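Local coordinates for protein PKS (Streptomyces albus, PDB 4OQJ) that probably catalyses decarboxylative condensation of carrier-bound acyl units, as a ketosynthase of the AT-less type I polyketide synthase that makes oxazolomycin, at residues R486-D491 and T519-A524; L118-Y123 and L694-F699; E311-A316 and F348-A353; V323-A328 and K420-G425; A562-A567 and H573-A578. All coordinates share one frame; numbering follows the deposited sequence. Where two conformers were deposited one is given.

The five contacts fall into two touching pairs and one outlier. Contacts 3 and 4 lie in the C-terminal half of the thiolase-fold ketosynthase, their centres about 17 Å apart, and share a core in which F348 CZ is 3.7 Å from V326 CG2. Contact 2 is where a late chain segment returns to the ketosynthase; its P695 CG lies 3.6 Å from A487 CB of contact 1, probably in the flanking α/β region. Contact 5 is a helix pair farther out, its centre about 31 Å from that of contact 1 and about 62 Å from that of contact 3. None of the five includes S292 or K294, which bind a potassium ion.

Contact 1 (R486-D491 and T519-A524); sequences RALRKD and TGVRDA
L488 and V521 bring the end of one helix against the start of another, and A524, one turn beyond V521, completes the apolar patch. The two branches of L488 divide the work: CD2 lies 3.9 Å from V521 CG1, while L488 CD1 rests 3.8 Å from A524 CB. With CG beside its backbone N (chi1 -75°) and the chain carried straight on at chi2, the leucine fork spans the turn of helix 521-530 between these two residues. V521 answers with a single branch. Its CG1, held anti to the backbone N, sits 3.4 Å from the carbonyl oxygen L488 O and 3.8 Å from D491 O, lodging the methyl against the backbone at the close of helix 474-490 as well as against the leucine. The contact thus joins two helices, probably of the α/β linker region that flanks the ketosynthase, with helix 496-505 and strand 512-518 between them in sequence. No hydrogen bond crosses it. The start of the second helix is fixed from within: G520 occupies the N-cap and its O accepts from A524 N at 2.9 Å, while T519 N donates to D523 OD2 at 3.0 Å, nearly straight at 166° but tilted out of the carboxylate plane. The other oxygen of D523 forms a salt bridge with R535. L488 also packs on A525 and L528, further along helix 521-530.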
# COMPACT_ATOMS: atom_id res chain seq x y z
N ARG A 486 29.82 17.98 20.06
CA ARG A 486 28.88 18.00 21.17
C ARG A 486 28.44 16.59 21.51
O ARG A 486 28.41 16.21 22.67
CB ARG A 486 27.67 18.88 20.83
CG ARG A 486 26.70 19.12 22.00
CD ARG A 486 25.57 20.09 21.63
NE ARG A 486 26.04 21.24 20.85
CZ ARG A 486 25.79 21.43 19.55
NH1 ARG A 486 25.05 20.58 18.85
NH2 ARG A 486 26.29 22.51 18.94
N ALA A 487 28.07 15.81 20.50
CA ALA A 487 27.59 14.45 20.76
C ALA A 487 28.72 13.61 21.38
O ALA A 487 28.48 12.72 22.21
CB ALA A 487 27.07 13.81 19.47
N LEU A 488 29.94 13.87 20.96
CA LEU A 488 31.07 13.07 21.44
C LEU A 488 31.36 13.41 22.92
O LEU A 488 31.61 12.51 23.72
CB LEU A 488 32.30 13.29 20.55
CG LEU A 488 32.25 12.60 19.17
CD1 LEU A 488 33.52 12.89 18.39
CD2 LEU A 488 32.02 11.09 19.26
N ARG A 489 31.30 14.69 23.28
CA ARG A 489 31.43 15.09 24.70
C ARG A 489 30.40 14.42 25.60
O ARG A 489 30.71 14.03 26.73
CB ARG A 489 31.28 16.60 24.85
CG ARG A 489 32.44 17.42 24.37
CD ARG A 489 31.97 18.78 23.90
NE ARG A 489 30.88 19.31 24.71
CZ ARG A 489 30.11 20.33 24.35
NH1 ARG A 489 29.14 20.74 25.15
NH2 ARG A 489 30.31 20.94 23.18
N LYS A 490 29.18 14.29 25.10
CA LYS A 490 28.04 13.89 25.92
C LYS A 490 27.84 12.39 26.05
O LYS A 490 26.98 11.94 26.80
CB LYS A 490 26.76 14.51 25.36
CG LYS A 490 26.67 16.02 25.53
CD LYS A 490 25.46 16.59 24.81
CE LYS A 490 24.15 15.94 25.26
NZ LYS A 490 22.97 16.50 24.54
N ASP A 491 28.62 11.60 25.32
CA ASP A 491 28.66 10.16 25.55
C ASP A 491 30.08 9.63 25.39
O ASP A 491 30.58 9.46 24.28
CB ASP A 491 27.71 9.43 24.60
CG ASP A 491 27.61 7.94 24.90
OD1 ASP A 491 28.20 7.48 25.91
OD2 ASP A 491 26.94 7.22 24.12
N THR A 519 42.61 9.72 18.72
CA THR A 519 43.04 8.59 19.53
C THR A 519 41.91 8.09 20.43
O THR A 519 41.98 6.98 20.96
CB THR A 519 44.24 9.00 20.36
OG1 THR A 519 43.89 10.16 21.13
CG2 THR A 519 45.40 9.35 19.45
N GLY A 520 40.88 8.90 20.60
CA GLY A 520 39.71 8.48 21.36
C GLY A 520 38.60 9.51 21.28
O GLY A 520 38.76 10.56 20.65
N VAL A 521 37.49 9.22 21.95
CA VAL A 521 36.32 10.08 21.87
C VAL A 521 36.56 11.47 22.49
O VAL A 521 36.26 12.50 21.86
CB VAL A 521 35.12 9.39 22.53
CG1 VAL A 521 33.90 10.32 22.59
CG2 VAL A 521 34.79 8.12 21.78
N ARG A 522 37.11 11.51 23.71
CA ARG A 522 37.39 12.79 24.35
C ARG A 522 38.31 13.62 23.45
O ARG A 522 38.01 14.78 23.13
CB ARG A 522 38.03 12.58 25.73
N ASP A 523 39.41 13.01 23.02
CA ASP A 523 40.36 13.64 22.11
C ASP A 523 39.68 14.23 20.88
O ASP A 523 39.93 15.38 20.50
CB ASP A 523 41.41 12.61 21.66
CG ASP A 523 42.39 13.18 20.66
OD1 ASP A 523 43.09 14.17 20.99
OD2 ASP A 523 42.46 12.65 19.52
N ALA A 524 38.83 13.43 20.26
CA ALA A 524 38.11 13.85 19.07
C ALA A 524 37.24 15.05 19.39
O ALA A 524 37.23 16.04 18.64
CB ALA A 524 37.27 12.71 18.53

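Contact 2 (L118-Y123 and L694-F699); sequences LERAGY and LPTYPF
E119 grips the returning chain through the backbone of Y697, whose N donates to E119 OE1 at 2.8 Å; the oxygen receives it on its syn lone pair. The same oxygen lies 3.2 Å from T696 CB. Beside it, the T696 methyl sits over one face of the R120 guanidinium, with CG2 3.7 Å from NH1. R120 leaves its backbone with CG anti to N and bends at chi3 (-68°), which brings the guanidinium there. A water in the guanidinium plane bridges the pair, accepting from R120 NH1 at 2.6 Å and donating to T696 OG1 at 2.8 Å. A second water links E119 O to L694 N. Segment 694-699, without regular secondary structure, threads between helix 105-121 and helix 474-490, consistent with the strap that runs back across the flanking region to the ketosynthase in modular synthases. Outward from this shell, R120 NH2 is held by L28 O of strand 23-31. R507 joins the two sides from NH1 to E119 O and from NH2 to P695 O. Y697 sends its hydroxyl away to N472 N. Helix 105-121 ends just past the contact in a Schellman motif, where G122 takes positive phi.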
# COMPACT_ATOMS: atom_id res chain seq x y z
N LEU A 118 17.61 7.31 7.83
CA LEU A 118 18.66 6.48 7.25
C LEU A 118 20.02 6.86 7.83
O LEU A 118 20.84 5.99 8.15
CB LEU A 118 18.67 6.60 5.73
CG LEU A 118 17.54 5.82 5.06
CD1 LEU A 118 17.26 6.34 3.68
CD2 LEU A 118 17.90 4.35 5.02
N GLU A 119 20.26 8.15 8.00
CA GLU A 119 21.45 8.61 8.71
C GLU A 119 21.56 8.01 10.11
O GLU A 119 22.62 7.56 10.51
CB GLU A 119 21.46 10.12 8.80
CG GLU A 119 22.09 10.81 7.62
CD GLU A 119 22.28 12.29 7.90
OE1 GLU A 119 21.32 12.91 8.43
OE2 GLU A 119 23.37 12.82 7.60
N ARG A 120 20.48 8.04 10.88
CA ARG A 120 20.55 7.51 12.24
C ARG A 120 20.77 6.01 12.20
O ARG A 120 21.47 5.47 13.06
CB ARG A 120 19.28 7.87 13.02
CG ARG A 120 19.25 7.33 14.43
CD ARG A 120 18.25 8.10 15.29
NE ARG A 120 18.68 9.49 15.53
CZ ARG A 120 18.23 10.56 14.88
NH1 ARG A 120 18.69 11.77 15.20
NH2 ARG A 120 17.33 10.45 13.92
N ALA A 121 20.21 5.33 11.20
CA ALA A 121 20.43 3.89 11.02
C ALA A 121 21.87 3.58 10.64
O ALA A 121 22.39 2.51 10.95
CB ALA A 121 19.49 3.34 9.97
N GLY A 122 22.52 4.53 9.96
CA GLY A 122 23.91 4.38 9.57
C GLY A 122 24.10 3.90 8.13
O GLY A 122 25.17 3.41 7.80
N TYR A 123 23.07 4.05 7.29
CA TYR A 123 23.14 3.59 5.90
C TYR A 123 23.00 4.73 4.89
O TYR A 123 22.06 5.52 4.95
CB TYR A 123 22.06 2.53 5.63
CG TYR A 123 22.41 1.20 6.24
CD1 TYR A 123 22.05 0.89 7.55
CD2 TYR A 123 23.16 0.27 5.52
CE1 TYR A 123 22.40 -0.33 8.12
CE2 TYR A 123 23.53 -0.93 6.09
CZ TYR A 123 23.15 -1.23 7.38
OH TYR A 123 23.52 -2.43 7.92
N LEU A 694 24.29 8.91 15.41
CA LEU A 694 25.08 10.13 15.54
C LEU A 694 24.21 11.27 15.03
O LEU A 694 23.16 11.02 14.46
CB LEU A 694 26.37 10.03 14.74
CG LEU A 694 27.33 8.93 15.16
CD1 LEU A 694 28.42 8.76 14.12
CD2 LEU A 694 27.95 9.24 16.50
N PRO A 695 24.63 12.53 15.25
CA PRO A 695 23.74 13.61 14.81
C PRO A 695 23.49 13.55 13.31
O PRO A 695 24.32 13.02 12.58
CB PRO A 695 24.50 14.88 15.19
CG PRO A 695 25.36 14.45 16.37
CD PRO A 695 25.77 13.04 16.05
N THR A 696 22.35 14.09 12.89
CA THR A 696 21.91 14.02 11.50
C THR A 696 22.19 15.35 10.80
O THR A 696 22.61 16.31 11.45
CB THR A 696 20.41 13.63 11.43
OG1 THR A 696 19.62 14.48 12.29
CG2 THR A 696 20.26 12.21 11.91
N TYR A 697 22.00 15.38 9.49
CA TYR A 697 22.45 16.49 8.66
C TYR A 697 21.81 17.84 9.05
O TYR A 697 20.61 17.90 9.34
CB TYR A 697 22.14 16.19 7.18
CG TYR A 697 22.82 17.16 6.23
CD1 TYR A 697 24.11 16.92 5.78
CD2 TYR A 697 22.19 18.33 5.82
CE1 TYR A 697 24.75 17.81 4.93
CE2 TYR A 697 22.82 19.23 4.96
CZ TYR A 697 24.11 18.96 4.52
OH TYR A 697 24.77 19.84 3.68
N PRO A 698 22.62 18.92 9.07
CA PRO A 698 22.07 20.25 9.41
C PRO A 698 21.49 20.94 8.17
O PRO A 698 22.09 21.84 7.60
CB PRO A 698 23.28 20.99 9.96
CG PRO A 698 24.44 20.40 9.23
CD PRO A 698 24.09 18.94 9.01
N PHE A 699 20.30 20.49 7.77
CA PHE A 699 19.65 20.99 6.58
C PHE A 699 19.59 22.50 6.58
O PHE A 699 19.27 23.10 7.60
CB PHE A 699 18.23 20.43 6.46
CG PHE A 699 18.18 18.93 6.40
CD1 PHE A 699 18.51 18.26 5.23
CD2 PHE A 699 17.81 18.20 7.52
CE1 PHE A 699 18.45 16.87 5.17
CE2 PHE A 699 17.76 16.82 7.47
CZ PHE A 699 18.08 16.16 6.31
O HOH W 1 24.13 7.67 12.90
O HOH W 2 17.40 13.31 13.61
O HOH W 3 21.07 11.05 16.09

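Contact 3 (E311-A316 and F348-A353); sequences EAQEIA and FNREGA
Q313 and R350 join helix 302-316 of the thiolase fold to the turn that follows helix 336-348, the helix of a beta-alpha-beta crossover between parallel strands 325-327 and 360-363. The arginine spends its two terminal nitrogens on different partners. NH1 donates to Q313 OE1 at 2.8 Å, nearly straight but from a position tilted 27° from the carbonyl plane, and also bonds to A347 O. NH2 forms a salt bridge with E314 OE2 at 3.0 Å, equally straight, although the carboxylate oxygen is approached from above its own plane. Both acceptors lie at the guanidinium edge, close to its plane, and being on different nitrogens they probably fix the rotation of the group. R350 reaches them with CG wedged between backbone N and carbonyl carbon (chi1 72°) and the chain extended thereafter. Behind it, N349 opens a type I turn to G352; its side chain is satisfied on both atoms, OD1 by L355 N and ND2 towards A410 O. The amide nitrogen of Q313 turns to an aromatic surface: NE2 sits over one face of the F348 ring, 3.3 Å from CE1, with amide and ring planes 69° apart.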
# COMPACT_ATOMS: atom_id res chain seq x y z
N GLU A 311 -5.43 -10.24 16.67
CA GLU A 311 -4.76 -10.75 15.47
C GLU A 311 -3.27 -10.44 15.52
O GLU A 311 -2.43 -11.26 15.17
CB GLU A 311 -5.36 -10.17 14.19
CG GLU A 311 -4.79 -10.78 12.91
CD GLU A 311 -5.34 -10.17 11.62
OE1 GLU A 311 -6.39 -9.50 11.64
OE2 GLU A 311 -4.72 -10.38 10.56
N ALA A 312 -2.94 -9.23 15.96
CA ALA A 312 -1.53 -8.84 16.07
C ALA A 312 -0.79 -9.69 17.11
O ALA A 312 0.33 -10.15 16.87
CB ALA A 312 -1.42 -7.37 16.42
N GLN A 313 -1.42 -9.91 18.26
CA GLN A 313 -0.80 -10.72 19.30
C GLN A 313 -0.60 -12.16 18.84
O GLN A 313 0.43 -12.78 19.11
CB GLN A 313 -1.65 -10.70 20.58
CG GLN A 313 -1.64 -9.36 21.27
CD GLN A 313 -2.50 -9.34 22.52
OE1 GLN A 313 -3.21 -10.29 22.82
NE2 GLN A 313 -2.44 -8.24 23.25
N GLU A 314 -1.59 -12.71 18.13
CA GLU A 314 -1.50 -14.08 17.65
C GLU A 314 -0.35 -14.21 16.67
O GLU A 314 0.43 -15.15 16.73
CB GLU A 314 -2.81 -14.52 16.98
CG GLU A 314 -3.95 -14.77 17.93
CD GLU A 314 -3.69 -15.92 18.90
OE1 GLU A 314 -2.83 -16.78 18.59
OE2 GLU A 314 -4.34 -15.95 19.96
N ILE A 315 -0.25 -13.25 15.76
CA ILE A 315 0.79 -13.26 14.74
C ILE A 315 2.17 -13.13 15.39
O ILE A 315 3.15 -13.75 14.95
CB ILE A 315 0.55 -12.10 13.73
CG1 ILE A 315 -0.16 -12.63 12.48
CG2 ILE A 315 1.84 -11.39 13.34
CD1 ILE A 315 0.72 -13.47 11.58
N ALA A 316 2.26 -12.31 16.42
CA ALA A 316 3.51 -12.10 17.14
C ALA A 316 3.86 -13.27 18.04
O ALA A 316 4.97 -13.32 18.57
CB ALA A 316 3.42 -10.82 17.97
N PHE A 348 -7.70 -8.79 25.23
CA PHE A 348 -6.75 -9.25 26.23
C PHE A 348 -7.31 -10.42 27.05
O PHE A 348 -6.56 -11.31 27.44
CB PHE A 348 -6.32 -8.10 27.16
CG PHE A 348 -5.14 -7.30 26.63
CD1 PHE A 348 -5.20 -6.67 25.40
CD2 PHE A 348 -3.98 -7.19 27.38
CE1 PHE A 348 -4.11 -5.95 24.91
CE2 PHE A 348 -2.89 -6.47 26.91
CZ PHE A 348 -2.95 -5.85 25.67
N ASN A 349 -8.63 -10.43 27.27
CA ASN A 349 -9.27 -11.46 28.10
C ASN A 349 -9.77 -12.66 27.30
O ASN A 349 -10.47 -13.52 27.84
CB ASN A 349 -10.46 -10.87 28.87
CG ASN A 349 -10.05 -9.87 29.93
OD1 ASN A 349 -8.97 -9.98 30.53
ND2 ASN A 349 -10.91 -8.89 30.19
N ARG A 350 -9.44 -12.72 26.02
CA ARG A 350 -10.07 -13.68 25.12
C ARG A 350 -9.75 -15.15 25.45
O ARG A 350 -10.53 -16.04 25.12
CB ARG A 350 -9.68 -13.39 23.67
CG ARG A 350 -8.23 -13.74 23.31
CD ARG A 350 -7.88 -13.29 21.88
NE ARG A 350 -6.51 -13.66 21.51
CZ ARG A 350 -5.43 -12.96 21.82
NH1 ARG A 350 -5.53 -11.83 22.52
NH2 ARG A 350 -4.23 -13.38 21.45
N GLU A 351 -8.63 -15.40 26.11
CA GLU A 351 -8.17 -16.77 26.36
C GLU A 351 -8.59 -17.28 27.74
O GLU A 351 -8.04 -18.27 28.23
CB GLU A 351 -6.65 -16.85 26.21
N GLY A 352 -9.56 -16.62 28.35
CA GLY A 352 -10.07 -17.05 29.64
C GLY A 352 -10.87 -15.96 30.32
O GLY A 352 -11.81 -15.41 29.74
N ALA A 353 -10.51 -15.67 31.57
CA ALA A 353 -11.14 -14.61 32.33
C ALA A 353 -10.19 -13.42 32.46
O ALA A 353 -9.20 -13.33 31.73
CB ALA A 353 -11.57 -15.12 33.71

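Contact 4 (V323-A328 and K420-G425); sequences VSYVEA and KEWPAG
W422 lays the six-membered end of its indole against Y325 while its pyrrole nitrogen reaches S324. This is the tight part of the contact. NE1 donates to S324 OG at 2.9 Å, and the hydroxyl oxygen lies at the ring edge, only 4° out of the indole plane, though the N-H is bent somewhat (149°). Next to it, CZ2 is 3.6 Å and CH2 3.7 Å from Y325 CB, so the benzo end meets the start of the tyrosine side chain. Y325 leads its ring away from W422, to where its hydroxyl donates to E327 OE1 at 2.7 Å and K383 bonds to both side chains. W422 is swung over to the strand by its first torsion, which sets CG opposite the backbone N (chi1 -171°).

The other side is looser and faces solvent. P423, A424 and G425 are exposed, and a water donates to P423 O at 2.7 Å and makes a weak link, 3.4 Å, to S324 OG.

The segment 323-328 runs in the mixed core sheet of the thiolase fold, with strand 325-327 between strands 430-436 and 360-363. Helix 376-390 lies against it and packs M387 on both Y325 and W422, with L388 also touching the indole, so W422 sits between this helix and the side chains at the start of strand 325-327.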
# COMPACT_ATOMS: atom_id res chain seq x y z
N VAL A 323 2.11 -8.46 27.78
CA VAL A 323 2.13 -7.08 27.33
C VAL A 323 1.94 -6.17 28.54
O VAL A 323 0.98 -6.36 29.29
CB VAL A 323 1.01 -6.83 26.27
CG1 VAL A 323 0.95 -5.37 25.86
CG2 VAL A 323 1.24 -7.71 25.03
N SER A 324 2.85 -5.20 28.74
CA SER A 324 2.83 -4.37 29.96
C SER A 324 2.63 -2.88 29.70
O SER A 324 2.57 -2.09 30.64
CB SER A 324 4.13 -4.56 30.77
OG SER A 324 5.28 -4.43 29.96
N TYR A 325 2.54 -2.51 28.43
CA TYR A 325 2.16 -1.15 28.03
C TYR A 325 1.36 -1.18 26.72
O TYR A 325 1.72 -1.88 25.78
CB TYR A 325 3.39 -0.22 27.86
CG TYR A 325 2.95 1.16 27.44
CD1 TYR A 325 2.33 2.01 28.34
CD2 TYR A 325 3.09 1.58 26.12
CE1 TYR A 325 1.87 3.24 27.96
CE2 TYR A 325 2.64 2.83 25.73
CZ TYR A 325 2.02 3.65 26.66
OH TYR A 325 1.54 4.89 26.29
N VAL A 326 0.27 -0.42 26.64
CA VAL A 326 -0.40 -0.19 25.36
C VAL A 326 -0.47 1.30 25.06
O VAL A 326 -0.91 2.10 25.88
CB VAL A 326 -1.85 -0.77 25.33
CG1 VAL A 326 -2.61 -0.29 24.09
CG2 VAL A 326 -1.82 -2.29 25.37
N GLU A 327 -0.02 1.65 23.86
CA GLU A 327 -0.16 2.99 23.34
C GLU A 327 -1.47 3.00 22.56
O GLU A 327 -1.55 2.47 21.46
CB GLU A 327 1.04 3.38 22.47
CG GLU A 327 0.90 4.70 21.67
CD GLU A 327 0.86 5.96 22.56
OE1 GLU A 327 1.18 5.89 23.76
OE2 GLU A 327 0.50 7.03 22.02
N ALA A 328 -2.47 3.60 23.18
CA ALA A 328 -3.81 3.71 22.64
C ALA A 328 -3.88 4.69 21.48
O ALA A 328 -3.05 5.60 21.37
CB ALA A 328 -4.76 4.14 23.71
N LYS A 420 8.96 6.63 35.25
CA LYS A 420 9.61 5.71 36.18
C LYS A 420 10.13 4.50 35.45
O LYS A 420 9.77 4.26 34.28
CB LYS A 420 8.64 5.27 37.27
CG LYS A 420 7.43 4.50 36.75
CD LYS A 420 6.73 3.80 37.90
CE LYS A 420 5.64 2.89 37.40
NZ LYS A 420 4.85 2.31 38.52
N GLU A 421 10.96 3.73 36.14
CA GLU A 421 11.52 2.53 35.54
C GLU A 421 10.39 1.62 35.11
O GLU A 421 9.37 1.49 35.79
CB GLU A 421 12.45 1.78 36.51
CG GLU A 421 13.22 0.65 35.82
CD GLU A 421 13.92 -0.29 36.78
OE1 GLU A 421 14.10 0.08 37.96
OE2 GLU A 421 14.29 -1.41 36.36
N TRP A 422 10.58 1.02 33.94
CA TRP A 422 9.65 0.04 33.40
C TRP A 422 10.03 -1.28 34.05
O TRP A 422 11.12 -1.80 33.79
CB TRP A 422 9.78 -0.00 31.87
CG TRP A 422 8.74 -0.81 31.16
CD1 TRP A 422 8.04 -1.88 31.64
CD2 TRP A 422 8.29 -0.60 29.82
NE1 TRP A 422 7.18 -2.35 30.68
CE2 TRP A 422 7.31 -1.58 29.56
CE3 TRP A 422 8.62 0.32 28.82
CZ2 TRP A 422 6.66 -1.66 28.33
CZ3 TRP A 422 7.97 0.24 27.61
CH2 TRP A 422 7.00 -0.74 27.37
N PRO A 423 9.17 -1.81 34.95
CA PRO A 423 9.60 -3.00 35.70
C PRO A 423 9.90 -4.19 34.79
O PRO A 423 9.22 -4.39 33.78
CB PRO A 423 8.40 -3.29 36.62
CG PRO A 423 7.62 -2.02 36.67
CD PRO A 423 7.80 -1.40 35.32
N ALA A 424 10.93 -4.95 35.14
CA ALA A 424 11.22 -6.19 34.45
C ALA A 424 10.10 -7.21 34.70
O ALA A 424 9.40 -7.13 35.70
CB ALA A 424 12.56 -6.75 34.92
N GLY A 425 9.93 -8.14 33.77
CA GLY A 425 8.92 -9.18 33.88
C GLY A 425 9.50 -10.54 33.53
O GLY A 425 10.71 -10.68 33.32
O HOH W 4 7.35 -5.74 32.37

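Contact 5 (A562-A567 and H573-A578); sequences ALYEEA and HFDRCA
The rings of Y564 and F574 meet steeply: their centroids are 5.7 Å apart and their planes stand at 79°, an oblique pairing in which Y564 CE1 comes within 3.7 Å of F574 CD1. F574 CB lies 4.1 Å from both Y564 CD1 and Y564 CE1, near the plane of the phenol. At the far rim of the phenol the D575 carboxylate lies at the ring edge, near its plane, its own plane turned 65° from that of the ring. The distance from Y564 OH to D575 OD1 is too short in the model to be trusted, so the details of this meeting are doubtful. Both aromatic side chains have CG anti to the backbone N (chi1 -163° for Y564), which swings each one out toward the facing helix.

The two segments form a short helical hairpin. Helix 557-566 gives way at A567, which also serves as N-cap of helix 568-581, and the bend is held in part by R571 NH2 bonding to Y564 O. F570 joins the aromatic cluster, its ring close to that of F574, and L589 of helix 585-590 packs on both Y564 and F574.

At the polar end a water offers a plausible bridge, donating to D575 OD2 at 2.8 Å, with Y564 OH 3.0 Å away. The chemistry is therefore divided: an apolar, aromatic inner side made by Y564 and F574 with leucines of the next helix, and an outer phenol-carboxylate end where the water could partly offset the negative charge of the carboxylate.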
# COMPACT_ATOMS: atom_id res chain seq x y z
N ALA A 562 56.19 -0.21 12.19
CA ALA A 562 54.85 0.04 12.73
C ALA A 562 53.74 -0.27 11.72
O ALA A 562 52.75 -0.94 12.04
CB ALA A 562 54.74 1.49 13.19
N LEU A 563 53.87 0.25 10.50
CA LEU A 563 52.89 -0.04 9.47
C LEU A 563 52.84 -1.54 9.17
O LEU A 563 51.77 -2.10 8.93
CB LEU A 563 53.20 0.72 8.18
CG LEU A 563 52.81 2.20 8.12
CD1 LEU A 563 53.13 2.76 6.74
CD2 LEU A 563 51.34 2.43 8.46
N TYR A 564 54.01 -2.18 9.17
CA TYR A 564 54.10 -3.60 8.87
C TYR A 564 53.33 -4.40 9.90
O TYR A 564 52.60 -5.32 9.56
CB TYR A 564 55.56 -4.06 8.84
CG TYR A 564 55.77 -5.39 8.14
CD1 TYR A 564 55.87 -5.46 6.76
CD2 TYR A 564 55.87 -6.57 8.86
CE1 TYR A 564 56.08 -6.66 6.11
CE2 TYR A 564 56.07 -7.79 8.22
CZ TYR A 564 56.17 -7.82 6.84
OH TYR A 564 56.36 -9.02 6.19
N GLU A 565 53.50 -4.03 11.17
CA GLU A 565 52.81 -4.70 12.26
C GLU A 565 51.33 -4.39 12.29
O GLU A 565 50.51 -5.28 12.55
CB GLU A 565 53.46 -4.31 13.60
CG GLU A 565 52.91 -5.03 14.81
CD GLU A 565 53.45 -4.47 16.11
OE1 GLU A 565 54.62 -4.76 16.44
OE2 GLU A 565 52.71 -3.73 16.81
N GLU A 566 50.97 -3.14 12.00
CA GLU A 566 49.62 -2.64 12.29
C GLU A 566 48.65 -2.67 11.11
O GLU A 566 47.43 -2.74 11.31
CB GLU A 566 49.69 -1.21 12.81
CG GLU A 566 50.55 -1.04 14.06
CD GLU A 566 50.95 0.41 14.29
OE1 GLU A 566 50.37 1.30 13.63
OE2 GLU A 566 51.83 0.66 15.13
N ALA A 567 49.18 -2.61 9.89
CA ALA A 567 48.33 -2.53 8.69
C ALA A 567 48.50 -3.73 7.75
O ALA A 567 49.51 -3.87 7.07
CB ALA A 567 48.61 -1.22 7.95
N HIS A 573 51.58 -5.76 0.53
CA HIS A 573 52.32 -5.14 -0.57
C HIS A 573 53.80 -4.96 -0.27
O HIS A 573 54.63 -4.95 -1.19
CB HIS A 573 51.69 -3.80 -0.93
CG HIS A 573 50.27 -3.92 -1.39
ND1 HIS A 573 49.94 -4.53 -2.59
CD2 HIS A 573 49.11 -3.56 -0.81
CE1 HIS A 573 48.63 -4.51 -2.73
NE2 HIS A 573 48.10 -3.93 -1.67
N PHE A 574 54.15 -4.80 1.00
CA PHE A 574 55.56 -4.68 1.35
C PHE A 574 56.27 -6.02 1.11
O PHE A 574 57.37 -6.05 0.58
CB PHE A 574 55.74 -4.24 2.81
CG PHE A 574 57.14 -3.83 3.15
CD1 PHE A 574 58.07 -4.77 3.56
CD2 PHE A 574 57.54 -2.50 3.06
CE1 PHE A 574 59.36 -4.39 3.87
CE2 PHE A 574 58.82 -2.12 3.36
CZ PHE A 574 59.74 -3.07 3.77
N ASP A 575 55.63 -7.11 1.53
CA ASP A 575 56.18 -8.45 1.31
C ASP A 575 56.43 -8.68 -0.18
O ASP A 575 57.50 -9.12 -0.59
CB ASP A 575 55.25 -9.53 1.85
CG ASP A 575 55.37 -9.71 3.36
OD1 ASP A 575 56.33 -9.18 3.96
OD2 ASP A 575 54.49 -10.39 3.94
N ARG A 576 55.43 -8.35 -0.99
CA ARG A 576 55.54 -8.58 -2.42
C ARG A 576 56.56 -7.65 -3.06
O ARG A 576 57.27 -8.05 -3.99
CB ARG A 576 54.16 -8.42 -3.08
CG ARG A 576 53.15 -9.45 -2.57
CD ARG A 576 51.82 -9.42 -3.32
NE ARG A 576 50.83 -10.28 -2.68
CZ ARG A 576 50.74 -11.60 -2.87
NH1 ARG A 576 51.59 -12.24 -3.68
NH2 ARG A 576 49.80 -12.29 -2.24
N CYS A 577 56.67 -6.43 -2.56
CA CYS A 577 57.69 -5.50 -3.05
C CYS A 577 59.10 -5.98 -2.70
O CYS A 577 60.02 -5.84 -3.49
CB CYS A 577 57.47 -4.10 -2.47
SG CYS A 577 58.74 -2.93 -2.97
N ALA A 578 59.26 -6.55 -1.51
CA ALA A 578 60.57 -7.06 -1.10
C ALA A 578 60.98 -8.25 -1.96
O ALA A 578 62.17 -8.47 -2.23
CB ALA A 578 60.55 -7.44 0.38
O HOH W 5 54.17 -11.01 6.62